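Local coordinates for protein polyketide Synthase III (Ectocarpus siliculosus, PDB 4B0N) that probably acts as a type III polyketide synthase, an acyltransferase of the chalcone synthase family linked to phlorotannin monomer biosynthesis in brown algae, at residues A[267-272]-A[315-320]; A[44-49]-A[251-256]; A[273-278]-A[398-403]. All coordinates share one frame; numbering follows the deposited sequence.

Interaction 1. Residues A[267-272]-A[315-320]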
ATOM      1  N   ILE A 267     -22.038  -3.162   4.652  1.00 35.81           N
ATOM      2  CA  ILE A 267     -21.301  -3.787   3.555  1.00 35.97           C
ATOM      3  C   ILE A 267     -21.283  -5.310   3.759  1.00 36.49           C
ATOM      4  O   ILE A 267     -20.450  -5.849   4.499  1.00 36.40           O
ATOM      5  CB  ILE A 267     -19.882  -3.188   3.379  1.00 35.43           C
ATOM      6  CG1 ILE A 267     -19.958  -1.657   3.272  1.00 35.17           C
ATOM      7  CG2 ILE A 267     -19.201  -3.774   2.144  1.00 35.14           C
ATOM      8  CD1 ILE A 267     -18.628  -0.938   3.378  1.00 34.62           C
ATOM      9  N   VAL A 268     -22.223  -5.984   3.097  1.00 36.73           N
ATOM     10  CA  VAL A 268     -22.456  -7.420   3.277  1.00 37.05           C
ATOM     11  C   VAL A 268     -21.377  -8.290   2.623  1.00 36.92           C
ATOM     12  O   VAL A 268     -21.028  -9.349   3.154  1.00 36.98           O
ATOM     13  CB  VAL A 268     -23.855  -7.836   2.761  1.00 37.75           C
ATOM     14  CG1 VAL A 268     -24.158  -9.286   3.114  1.00 38.41           C
ATOM     15  CG2 VAL A 268     -24.930  -6.935   3.345  1.00 37.97           C
ATOM     16  N   ASP A 269     -20.859  -7.850   1.478  1.00 36.68           N
ATOM     17  CA  ASP A 269     -19.830  -8.610   0.766  1.00 36.81           C
ATOM     18  C   ASP A 269     -18.931  -7.729  -0.099  1.00 36.64           C
ATOM     19  O   ASP A 269     -19.272  -6.587  -0.408  1.00 36.91           O
ATOM     20  CB  ASP A 269     -20.472  -9.709  -0.094  1.00 37.30           C
ATOM     21  CG  ASP A 269     -19.490 -10.817  -0.478  1.00 37.28           C
ATOM     22  OD1 ASP A 269     -18.592 -11.145   0.327  1.00 36.90           O
ATOM     23  OD2 ASP A 269     -19.624 -11.367  -1.592  1.00 37.70           O
ATOM     24  N   ASN A 270     -17.774  -8.275  -0.466  1.00 36.46           N
ATOM     25  CA  ASN A 270     -16.902  -7.681  -1.473  1.00 36.34           C
ATOM     26  C   ASN A 270     -16.565  -8.696  -2.564  1.00 36.33           C
ATOM     27  O   ASN A 270     -16.465  -9.897  -2.298  1.00 36.45           O
ATOM     28  CB  ASN A 270     -15.626  -7.105  -0.840  1.00 36.20           C
ATOM     29  CG  ASN A 270     -14.944  -8.079   0.105  1.00 36.35           C
ATOM     30  OD1 ASN A 270     -14.337  -9.065  -0.319  1.00 36.33           O
ATOM     31  ND2 ASN A 270     -15.026  -7.795   1.400  1.00 36.39           N
ATOM     32  N   HIS A 271     -16.403  -8.207  -3.790  1.00 36.22           N
ATOM     33  CA  HIS A 271     -16.107  -9.067  -4.928  1.00 36.34           C
ATOM     34  C   HIS A 271     -15.088  -8.437  -5.826  1.00 36.02           C
ATOM     35  O   HIS A 271     -15.055  -7.215  -5.981  1.00 35.86           O
ATOM     36  CB  HIS A 271     -17.385  -9.389  -5.697  1.00 37.16           C
ATOM     37  CG  HIS A 271     -17.239 -10.522  -6.689  1.00 37.59           C
ATOM     38  ND1 HIS A 271     -16.908 -11.773  -6.318  1.00 37.77           N
ATOM     39  CD2 HIS A 271     -17.410 -10.553  -8.073  1.00 37.91           C
ATOM     40  CE1 HIS A 271     -16.856 -12.563  -7.407  1.00 38.18           C
ATOM     41  NE2 HIS A 271     -17.165 -11.816  -8.480  1.00 38.22           N
ATOM     42  N   ALA A 272     -14.239  -9.275  -6.414  1.00 36.03           N
ATOM     43  CA  ALA A 272     -13.221  -8.835  -7.359  1.00 36.09           C
ATOM     44  C   ALA A 272     -13.214  -9.732  -8.594  1.00 36.79           C
ATOM     45  O   ALA A 272     -13.751 -10.838  -8.564  1.00 37.14           O
ATOM     46  CB  ALA A 272     -11.854  -8.829  -6.693  1.00 35.66           C
ATOM     47  N   LEU A 315     -23.908 -10.838  -7.593  1.00 45.26           N
ATOM     48  CA  LEU A 315     -25.289 -10.971  -7.139  1.00 46.32           C
ATOM     49  C   LEU A 315     -25.781 -12.413  -7.047  1.00 47.54           C
ATOM     50  O   LEU A 315     -26.670 -12.709  -6.247  1.00 48.50           O
ATOM     51  CB  LEU A 315     -26.225 -10.143  -8.028  1.00 46.63           C
ATOM     52  CG  LEU A 315     -26.119  -8.615  -7.981  1.00 46.04           C
ATOM     53  CD1 LEU A 315     -26.854  -7.994  -9.160  1.00 46.44           C
ATOM     54  CD2 LEU A 315     -26.650  -8.061  -6.667  1.00 45.60           C
ATOM     55  N   LYS A 316     -25.208 -13.305  -7.853  1.00 48.37           N
ATOM     56  CA  LYS A 316     -25.580 -14.724  -7.815  1.00 49.28           C
ATOM     57  C   LYS A 316     -25.084 -15.424  -6.549  1.00 48.94           C
ATOM     58  O   LYS A 316     -25.655 -16.432  -6.130  1.00 49.75           O
ATOM     59  CB  LYS A 316     -25.099 -15.461  -9.072  1.00 50.22           C
ATOM     60  CG  LYS A 316     -26.030 -15.302 -10.268  1.00 51.37           C
ATOM     61  CD  LYS A 316     -25.425 -15.868 -11.545  1.00 52.23           C
ATOM     62  CE  LYS A 316     -26.256 -15.485 -12.765  1.00 52.99           C
ATOM     63  NZ  LYS A 316     -25.671 -15.981 -14.042  1.00 53.27           N
ATOM     64  N   LYS A 317     -24.031 -14.880  -5.943  1.00 48.15           N
ATOM     65  CA  LYS A 317     -23.510 -15.370  -4.665  1.00 47.99           C
ATOM     66  C   LYS A 317     -24.511 -15.143  -3.530  1.00 48.08           C
ATOM     67  O   LYS A 317     -24.465 -15.824  -2.500  1.00 47.68           O
ATOM     68  CB  LYS A 317     -22.184 -14.680  -4.329  1.00 47.52           C
ATOM     69  CG  LYS A 317     -20.996 -15.133  -5.168  1.00 47.66           C
ATOM     70  CD  LYS A 317     -19.828 -14.161  -5.069  1.00 47.27           C
ATOM     71  CE  LYS A 317     -19.158 -14.204  -3.703  1.00 47.28           C
ATOM     72  NZ  LYS A 317     -18.243 -13.045  -3.495  1.00 47.20           N
ATOM     73  N   HIS A 318     -25.413 -14.183  -3.736  1.00 48.46           N
ATOM     74  CA  HIS A 318     -26.419 -13.808  -2.743  1.00 48.68           C
ATOM     75  C   HIS A 318     -27.825 -14.024  -3.238  1.00 49.56           C
ATOM     76  O   HIS A 318     -28.782 -13.511  -2.645  1.00 49.86           O
ATOM     77  CB  HIS A 318     -26.222 -12.355  -2.322  1.00 48.24           C
ATOM     78  CG  HIS A 318     -24.893 -12.090  -1.662  1.00 47.70           C
ATOM     79  ND1 HIS A 318     -24.737 -12.080  -0.325  1.00 47.38           N
ATOM     80  CD2 HIS A 318     -23.638 -11.832  -2.207  1.00 47.26           C
ATOM     81  CE1 HIS A 318     -23.452 -11.826  -0.028  1.00 46.92           C
ATOM     82  NE2 HIS A 318     -22.780 -11.675  -1.181  1.00 46.91           N
ATOM     83  N   LYS A 319     -27.957 -14.789  -4.325  1.00 49.85           N
ATOM     84  CA  LYS A 319     -29.260 -15.152  -4.908  1.00 50.29           C
ATOM     85  C   LYS A 319     -30.083 -13.933  -5.353  1.00 50.11           C
ATOM     86  O   LYS A 319     -31.301 -13.882  -5.156  1.00 50.41           O
ATOM     87  CB  LYS A 319     -30.050 -16.055  -3.945  1.00 50.76           C
ATOM     88  CG  LYS A 319     -29.518 -17.477  -3.880  1.00 51.37           C
ATOM     89  CD  LYS A 319     -29.412 -17.996  -2.455  1.00 51.40           C
ATOM     90  CE  LYS A 319     -28.690 -19.337  -2.442  1.00 51.84           C
ATOM     91  NZ  LYS A 319     -28.153 -19.696  -1.102  1.00 51.85           N
ATOM     92  N   LEU A 320     -29.400 -12.966  -5.965  1.00 49.22           N
ATOM     93  CA  LEU A 320     -30.019 -11.712  -6.401  1.00 48.88           C
ATOM     94  C   LEU A 320     -29.717 -11.401  -7.869  1.00 48.68           C
ATOM     95  O   LEU A 320     -28.733 -11.888  -8.429  1.00 48.36           O
ATOM     96  CB  LEU A 320     -29.557 -10.545  -5.514  1.00 48.34           C
ATOM     97  CG  LEU A 320     -29.702 -10.618  -3.986  1.00 48.15           C
ATOM     98  CD1 LEU A 320     -28.902  -9.506  -3.320  1.00 47.55           C
ATOM     99  CD2 LEU A 320     -31.154 -10.589  -3.525  1.00 48.42           C
TER

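Interaction 2. Residues A[44-49]-A[251-256]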
ATOM      1  N   VAL A  44     -20.042  -1.731   8.955  1.00 38.39           N
ATOM      2  CA  VAL A  44     -20.916  -0.597   8.653  1.00 38.18           C
ATOM      3  C   VAL A  44     -20.116   0.701   8.633  1.00 37.55           C
ATOM      4  O   VAL A  44     -19.252   0.922   9.487  1.00 37.41           O
ATOM      5  CB  VAL A  44     -22.058  -0.439   9.691  1.00 38.64           C
ATOM      6  CG1 VAL A  44     -23.057   0.612   9.226  1.00 38.84           C
ATOM      7  CG2 VAL A  44     -22.777  -1.759   9.941  1.00 38.95           C
ATOM      8  N   ILE A  45     -20.415   1.555   7.658  1.00 37.01           N
ATOM      9  CA  ILE A  45     -19.875   2.912   7.622  1.00 36.26           C
ATOM     10  C   ILE A  45     -20.605   3.760   8.668  1.00 36.25           C
ATOM     11  O   ILE A  45     -21.781   4.100   8.501  1.00 36.36           O
ATOM     12  CB  ILE A  45     -19.985   3.536   6.208  1.00 35.99           C
ATOM     13  CG1 ILE A  45     -19.147   2.730   5.207  1.00 35.46           C
ATOM     14  CG2 ILE A  45     -19.543   4.996   6.220  1.00 35.74           C
ATOM     15  CD1 ILE A  45     -19.572   2.888   3.763  1.00 35.35           C
ATOM     16  N   ALA A  46     -19.901   4.075   9.754  1.00 36.04           N
ATOM     17  CA  ALA A  46     -20.466   4.838  10.870  1.00 36.36           C
ATOM     18  C   ALA A  46     -20.399   6.353  10.652  1.00 36.32           C
ATOM     19  O   ALA A  46     -21.250   7.099  11.141  1.00 36.65           O
ATOM     20  CB  ALA A  46     -19.779   4.453  12.175  1.00 36.19           C
ATOM     21  N   GLY A  47     -19.385   6.799   9.918  1.00 35.92           N
ATOM     22  CA  GLY A  47     -19.225   8.207   9.584  1.00 36.00           C
ATOM     23  C   GLY A  47     -18.514   8.372   8.260  1.00 35.81           C
ATOM     24  O   GLY A  47     -17.619   7.597   7.925  1.00 35.44           O
ATOM     25  N   MET A  48     -18.922   9.385   7.505  1.00 36.25           N
ATOM     26  CA  MET A  48     -18.325   9.668   6.206  1.00 36.40           C
ATOM     27  C   MET A  48     -18.199  11.174   5.994  1.00 36.68           C
ATOM     28  O   MET A  48     -19.097  11.939   6.354  1.00 37.31           O
ATOM     29  CB  MET A  48     -19.162   9.028   5.092  1.00 36.80           C
ATOM     30  CG  MET A  48     -18.613   9.219   3.685  1.00 36.95           C
ATOM     31  SD  MET A  48     -19.270   8.027   2.501  1.00 37.08           S
ATOM     32  CE  MET A  48     -18.151   6.655   2.770  1.00 36.77           C
ATOM     33  N   ALA A  49     -17.074  11.591   5.423  1.00 36.46           N
ATOM     34  CA  ALA A  49     -16.863  12.992   5.070  1.00 36.55           C
ATOM     35  C   ALA A  49     -16.161  13.122   3.726  1.00 36.31           C
ATOM     36  O   ALA A  49     -15.243  12.358   3.416  1.00 35.91           O
ATOM     37  CB  ALA A  49     -16.077  13.710   6.158  1.00 36.43           C
ATOM     38  N   VAL A 251     -15.358   5.997   8.449  1.00 31.89           N
ATOM     39  CA  VAL A 251     -15.128   5.266   9.686  1.00 32.15           C
ATOM     40  C   VAL A 251     -15.959   3.991   9.634  1.00 32.35           C
ATOM     41  O   VAL A 251     -17.110   4.010   9.197  1.00 32.29           O
ATOM     42  CB  VAL A 251     -15.494   6.093  10.934  1.00 32.42           C
ATOM     43  CG1 VAL A 251     -15.051   5.373  12.201  1.00 32.60           C
ATOM     44  CG2 VAL A 251     -14.858   7.474  10.866  1.00 32.39           C
ATOM     45  N   LEU A 252     -15.365   2.886  10.071  1.00 32.64           N
ATOM     46  CA  LEU A 252     -16.015   1.591   9.971  1.00 33.06           C
ATOM     47  C   LEU A 252     -16.132   0.885  11.307  1.00 33.67           C
ATOM     48  O   LEU A 252     -15.161   0.775  12.056  1.00 33.57           O
ATOM     49  CB  LEU A 252     -15.295   0.717   8.947  1.00 32.82           C
ATOM     50  CG  LEU A 252     -15.758   1.013   7.520  1.00 32.75           C
ATOM     51  CD1 LEU A 252     -14.587   1.292   6.596  1.00 32.60           C
ATOM     52  CD2 LEU A 252     -16.637  -0.109   6.989  1.00 32.98           C
ATOM     53  N   LYS A 253     -17.348   0.421  11.590  1.00 34.54           N
ATOM     54  CA  LYS A 253     -17.653  -0.354  12.789  1.00 35.37           C
ATOM     55  C   LYS A 253     -18.100  -1.770  12.424  1.00 35.80           C
ATOM     56  O   LYS A 253     -18.528  -2.024  11.296  1.00 35.56           O
ATOM     57  CB  LYS A 253     -18.730   0.345  13.628  1.00 35.67           C
ATOM     58  CG  LYS A 253     -20.069   0.522  12.929  1.00 35.86           C
ATOM     59  CD  LYS A 253     -21.119   1.090  13.869  1.00 36.29           C
ATOM     60  CE  LYS A 253     -22.410   1.384  13.120  1.00 36.43           C
ATOM     61  NZ  LYS A 253     -23.484   1.869  14.030  1.00 36.86           N
ATOM     62  N   GLY A 254     -17.984  -2.685  13.385  1.00 36.53           N
ATOM     63  CA  GLY A 254     -18.487  -4.050  13.243  1.00 37.09           C
ATOM     64  C   GLY A 254     -19.666  -4.276  14.172  1.00 37.89           C
ATOM     65  O   GLY A 254     -19.495  -4.397  15.389  1.00 38.09           O
ATOM     66  N   ALA A 255     -20.864  -4.339  13.598  1.00 38.26           N
ATOM     67  CA  ALA A 255     -22.096  -4.396  14.382  1.00 39.04           C
ATOM     68  C   ALA A 255     -22.887  -5.682  14.174  1.00 39.53           C
ATOM     69  O   ALA A 255     -22.840  -6.282  13.099  1.00 39.43           O
ATOM     70  CB  ALA A 255     -22.963  -3.188  14.069  1.00 39.39           C
ATOM     71  N   ARG A 256     -23.622  -6.084  15.210  1.00 51.10           N
ATOM     72  CA  ARG A 256     -24.445  -7.297  15.180  1.00 52.95           C
ATOM     73  C   ARG A 256     -25.820  -6.995  14.565  1.00 53.96           C
ATOM     74  O   ARG A 256     -26.009  -5.938  13.959  1.00 53.23           O
ATOM     75  CB  ARG A 256     -24.593  -7.866  16.596  1.00 53.95           C
ATOM     76  CG  ARG A 256     -24.097  -9.295  16.770  1.00 54.59           C
ATOM     77  CD  ARG A 256     -22.615  -9.349  17.117  1.00 53.55           C
ATOM     78  NE  ARG A 256     -22.316  -8.675  18.381  1.00 53.41           N
ATOM     79  CZ  ARG A 256     -21.138  -8.705  19.001  1.00 52.75           C
ATOM     80  NH1 ARG A 256     -20.120  -9.384  18.485  1.00 52.17           N
ATOM     81  NH2 ARG A 256     -20.978  -8.056  20.148  1.00 52.58           N
TER

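Interaction 3. Residues A[273-278]-A[398-403]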
ATOM      1  N   TRP A 273     -12.625  -9.238  -9.680  1.00 37.21           N
ATOM      2  CA  TRP A 273     -12.419 -10.032 -10.889  1.00 37.85           C
ATOM      3  C   TRP A 273     -11.455  -9.379 -11.834  1.00 38.00           C
ATOM      4  O   TRP A 273     -11.673  -8.250 -12.272  1.00 37.79           O
ATOM      5  CB  TRP A 273     -13.734 -10.318 -11.607  1.00 38.61           C
ATOM      6  CG  TRP A 273     -13.581 -11.371 -12.674  1.00 39.38           C
ATOM      7  CD1 TRP A 273     -13.480 -11.180 -14.050  1.00 39.78           C
ATOM      8  CD2 TRP A 273     -13.473 -12.824 -12.481  1.00 39.92           C
ATOM      9  NE1 TRP A 273     -13.335 -12.380 -14.702  1.00 40.57           N
ATOM     10  CE2 TRP A 273     -13.322 -13.405 -13.822  1.00 40.60           C
ATOM     11  CE3 TRP A 273     -13.492 -13.672 -11.374  1.00 39.91           C
ATOM     12  CZ2 TRP A 273     -13.200 -14.774 -14.021  1.00 41.07           C
ATOM     13  CZ3 TRP A 273     -13.368 -15.049 -11.588  1.00 40.41           C
ATOM     14  CH2 TRP A 273     -13.226 -15.585 -12.880  1.00 41.11           C
ATOM     15  N   LEU A 274     -10.380 -10.095 -12.155  1.00 38.56           N
ATOM     16  CA  LEU A 274      -9.403  -9.649 -13.144  1.00 39.07           C
ATOM     17  C   LEU A 274      -9.824 -10.123 -14.539  1.00 40.07           C
ATOM     18  O   LEU A 274     -10.091 -11.309 -14.753  1.00 40.34           O
ATOM     19  CB  LEU A 274      -8.011 -10.189 -12.800  1.00 38.85           C
ATOM     20  CG  LEU A 274      -6.765  -9.327 -13.041  1.00 38.68           C
ATOM     21  CD1 LEU A 274      -5.526 -10.100 -12.628  1.00 38.69           C
ATOM     22  CD2 LEU A 274      -6.624  -8.864 -14.484  1.00 39.07           C
ATOM     23  N   MET A 275      -9.883  -9.186 -15.481  1.00 40.66           N
ATOM     24  CA  MET A 275     -10.308  -9.481 -16.849  1.00 41.58           C
ATOM     25  C   MET A 275      -9.132  -9.939 -17.710  1.00 42.17           C
ATOM     26  O   MET A 275      -8.066  -9.312 -17.707  1.00 42.14           O
ATOM     27  CB  MET A 275     -10.982  -8.257 -17.476  1.00 41.78           C
ATOM     28  CG  MET A 275     -12.153  -7.710 -16.673  1.00 41.62           C
ATOM     29  SD  MET A 275     -12.466  -5.966 -17.003  1.00 41.65           S
ATOM     30  CE  MET A 275     -13.761  -5.632 -15.812  1.00 41.44           C
ATOM     31  N   GLU A 276      -9.339 -11.035 -18.441  1.00 42.73           N
ATOM     32  CA  GLU A 276      -8.319 -11.598 -19.324  1.00 43.07           C
ATOM     33  C   GLU A 276      -8.047 -10.686 -20.518  1.00 43.13           C
ATOM     34  O   GLU A 276      -8.977 -10.141 -21.119  1.00 42.79           O
ATOM     35  CB  GLU A 276      -8.737 -12.990 -19.812  1.00 43.83           C
ATOM     36  CG  GLU A 276      -8.800 -14.045 -18.716  1.00 43.93           C
ATOM     37  CD  GLU A 276      -9.576 -15.288 -19.125  1.00 44.92           C
ATOM     38  OE1 GLU A 276      -9.230 -15.899 -20.161  1.00 45.65           O
ATOM     39  OE2 GLU A 276     -10.527 -15.664 -18.402  1.00 44.45           O
ATOM     40  N   GLY A 277      -6.765 -10.521 -20.837  1.00 43.28           N
ATOM     41  CA  GLY A 277      -6.328  -9.737 -21.994  1.00 44.08           C
ATOM     42  C   GLY A 277      -6.697  -8.264 -21.958  1.00 44.14           C
ATOM     43  O   GLY A 277      -7.022  -7.679 -22.994  1.00 44.51           O
ATOM     44  N   THR A 278      -6.651  -7.668 -20.768  1.00 43.81           N
ATOM     45  CA  THR A 278      -6.958  -6.244 -20.584  1.00 43.80           C
ATOM     46  C   THR A 278      -5.785  -5.524 -19.906  1.00 43.77           C
ATOM     47  O   THR A 278      -5.964  -4.532 -19.191  1.00 43.12           O
ATOM     48  CB  THR A 278      -8.253  -6.040 -19.767  1.00 43.30           C
ATOM     49  OG1 THR A 278      -8.144  -6.731 -18.517  1.00 42.73           O
ATOM     50  CG2 THR A 278      -9.465  -6.564 -20.526  1.00 43.74           C
ATOM     51  N   PHE A 398     -18.982  -0.095  -7.410  1.00 35.56           N
ATOM     52  CA  PHE A 398     -17.806  -0.695  -8.031  1.00 34.88           C
ATOM     53  C   PHE A 398     -16.884   0.327  -8.694  1.00 34.42           C
ATOM     54  O   PHE A 398     -17.251   1.486  -8.884  1.00 34.08           O
ATOM     55  CB  PHE A 398     -18.190  -1.827  -9.001  1.00 35.28           C
ATOM     56  CG  PHE A 398     -19.020  -1.383 -10.178  1.00 35.77           C
ATOM     57  CD1 PHE A 398     -18.418  -0.860 -11.319  1.00 35.92           C
ATOM     58  CD2 PHE A 398     -20.403  -1.513 -10.158  1.00 36.20           C
ATOM     59  CE1 PHE A 398     -19.180  -0.454 -12.403  1.00 36.43           C
ATOM     60  CE2 PHE A 398     -21.170  -1.114 -11.243  1.00 36.70           C
ATOM     61  CZ  PHE A 398     -20.558  -0.585 -12.365  1.00 36.81           C
ATOM     62  N   SER A 399     -15.679  -0.128  -9.029  1.00 34.18           N
ATOM     63  CA  SER A 399     -14.674   0.676  -9.711  1.00 33.93           C
ATOM     64  C   SER A 399     -13.705  -0.253 -10.442  1.00 34.02           C
ATOM     65  O   SER A 399     -13.860  -1.479 -10.396  1.00 33.83           O
ATOM     66  CB  SER A 399     -13.930   1.565  -8.713  1.00 33.40           C
ATOM     67  OG  SER A 399     -13.000   2.404  -9.375  1.00 33.16           O
ATOM     68  N   PHE A 400     -12.711   0.330 -11.114  1.00 34.14           N
ATOM     69  CA  PHE A 400     -11.776  -0.448 -11.928  1.00 34.34           C
ATOM     70  C   PHE A 400     -10.312  -0.189 -11.595  1.00 34.15           C
ATOM     71  O   PHE A 400      -9.871   0.961 -11.515  1.00 34.41           O
ATOM     72  CB  PHE A 400     -12.056  -0.239 -13.415  1.00 34.86           C
ATOM     73  CG  PHE A 400     -13.490  -0.465 -13.784  1.00 35.41           C
ATOM     74  CD1 PHE A 400     -14.028  -1.746 -13.776  1.00 35.65           C
ATOM     75  CD2 PHE A 400     -14.313   0.606 -14.108  1.00 35.80           C
ATOM     76  CE1 PHE A 400     -15.356  -1.956 -14.100  1.00 36.25           C
ATOM     77  CE2 PHE A 400     -15.643   0.402 -14.437  1.00 36.30           C
ATOM     78  CZ  PHE A 400     -16.165  -0.881 -14.431  1.00 36.55           C
ATOM     79  N   SER A 401      -9.575  -1.278 -11.399  1.00 33.95           N
ATOM     80  CA  SER A 401      -8.165  -1.233 -11.030  1.00 33.51           C
ATOM     81  C   SER A 401      -7.288  -1.703 -12.185  1.00 33.63           C
ATOM     82  O   SER A 401      -7.748  -2.472 -13.030  1.00 33.86           O
ATOM     83  CB  SER A 401      -7.924  -2.135  -9.823  1.00 33.36           C
ATOM     84  OG  SER A 401      -8.141  -3.497 -10.153  1.00 33.46           O
ATOM     85  N   PRO A 402      -6.018  -1.246 -12.227  1.00 33.43           N
ATOM     86  CA  PRO A 402      -5.063  -1.749 -13.219  1.00 33.72           C
ATOM     87  C   PRO A 402      -5.062  -3.276 -13.259  1.00 33.91           C
ATOM     88  O   PRO A 402      -4.923  -3.925 -12.219  1.00 33.82           O
ATOM     89  CB  PRO A 402      -3.708  -1.213 -12.723  1.00 33.43           C
ATOM     90  CG  PRO A 402      -3.976  -0.502 -11.433  1.00 32.87           C
ATOM     91  CD  PRO A 402      -5.432  -0.164 -11.419  1.00 32.90           C
ATOM     92  N   GLY A 403      -5.235  -3.834 -14.452  1.00 34.35           N
ATOM     93  CA  GLY A 403      -5.404  -5.272 -14.620  1.00 34.69           C
ATOM     94  C   GLY A 403      -5.840  -5.671 -16.021  1.00 35.41           C
ATOM     95  O   GLY A 403      -5.108  -6.391 -16.704  1.00 36.32           O
TER

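Interaction 1. Residues A[267-272]-A[315-320]
A histidine-carboxylate hydrogen bond and a salt bridge meet on Asp269 and fasten the strand 265-274, outermost of its sheet within this chain, to the turn that follows helix 299-316, showing how one carboxylate oxygen can serve two donors. The salt bridge is the shorter of the two: Lys317 NZ lies 2.9 Å from Asp269 OD2, on the syn side of that oxygen, and the two side chains cross at about a right angle. His318 NE2 gives its N-H to Asp269 OD2 over 3.2 Å, almost straight at 171°. The oxygen sits near the plane of the imidazole at its edge, whereas the histidine comes to it from well above the carboxylate plane (46°). The lysine chain is bent at its third torsion (chi3 71°), which turns its ammonium back toward the strand, where NZ also makes a weak hydrogen bond to His271 ND1 at 3.4 Å. Two basic groups around one carboxylate would probably stabilise its negative charge. Next to this cluster Val268 CG1 adds an apolar touch, 4.1 Å from His318 CE1. The donors come from neighbouring residues of a type I turn, Lys316 to Lys319, within a Schellman motif: Leu320 N bonds to Leu315 O at 2.8 Å, and Lys319, with positive phi, is the C-prime residue. Farther out, the His271 ring meets Phe314 of helix 299-316 and packs on Ser183 of the second subunit. Strand 405-413 pairs with this strand and offers Leu410 to His318, while the Asn270 side chain packs on Arg202 of helix 196-210.

Interaction 2. Residues A[44-49]-A[251-256]
Val44 and Lys253 form an antiparallel hydrogen-bonded pair, Ile45 and Leu252 the non-hydrogen-bonded pair beside it; the two strand segments run antiparallel at 143°, and a beta bulge at Ala46 shifts the register by one. Val44 N binds Lys253 O at 2.8 Å, and Lys253 N returns the bond to Val44 O at 2.9 Å. At the bulge, Ala46 and Gly47 both face Val251: Ala46 N binds its O and Gly47 O accepts from its N, each at 2.8 Å. Ala46, the extra residue, puts its CB by the face that carries Val44 and Lys253, 4.0 Å from Lys253 CD. The lysine reaches this place because its CG sits between the backbone N and the carbonyl carbon (chi1 62°) and the chain beyond is extended, so its methylenes run alongside the valine, with CE 3.9 Å from Val44 CB. On the opposite face Ile45 and Leu252 run alongside each other, with Ile45 CG1 4.2 Å from Leu252 CD2. These two also pack on Phe201 of helix 196-210, and Val251, on the other face, packs on Ala143 of helix 121-146. An edge strand joined in this way to a five-stranded mixed sheet, with helices on both faces, is characteristic of the N-terminal half of the layered αβαβα thiolase fold.

Interaction 3. Residues A[273-278]-A[398-403]
Gly403 is touched by two side chains of the segment 273-278: Leu274 CD2 lies 3.6 Å from Gly403 C, and Thr278 OG1 lies at the same 3.6 Å from that carbon. A looser apolar contact, Met275 CE to Phe400 CE1 at 4.4 Å, extends the patch, the methyl coming obliquely to the ring. No hydrogen bond joins the two segments, so the fit is one of shape, while Thr278 makes a polar link within its own turn. Its hydroxyl sits between its own backbone N and carbonyl carbon (chi1 55°), a position that brings OG1 back across the turn to donate to Met275 O at 2.7 Å, from above the carbonyl plane (51°). The same OG1 is hydrogen-bonded to Val404 N, just past Gly403. A valine here would probably leave Met275 O and Val404 N without this shared partner and free the turn to shift against Gly403. The turn is type II, Met275 to Thr278, with Gly277 at the position of positive phi. The Ser-Phe-Ser-Pro-Gly run that ends in Gly403 probably corresponds to the GFGPG loop of chalcone synthases, and the Phe400 side chain is about 6 Å from bound arachidonic acid. Strand 405-413 lies between strands 265-274 and 394-401 in the sheet, and Met275 and Phe400 meet over its Ala406; Ile303 of helix 299-316 also packs on Phe400. Outermost comes the second subunit, whose Ile175 packs on Leu274 and whose Arg186 donates a hydrogen bond to Pro402 O.

Overall arrangement
From the N terminus, interaction 2 comes first and closes the longest loop: strand 42-51 waits some 200 residues for strand 245-255, completing an edge of the N-terminal sheet. The chain then enters strand 265-274, which serves both other contacts. Its 267-272 part is joined to 315-320 by interaction 1 after 42 intervening residues, while 273-278 waits for 398-403, so interactions 1 and 3 cross, and interaction 2 precedes both in series. The two halves of the fold also touch directly, Ile267 CD1 lying 4.0 Å from Ile45 CD1. Interactions 1 and 3 bind parts of the C-terminal half together, and both reach the second subunit.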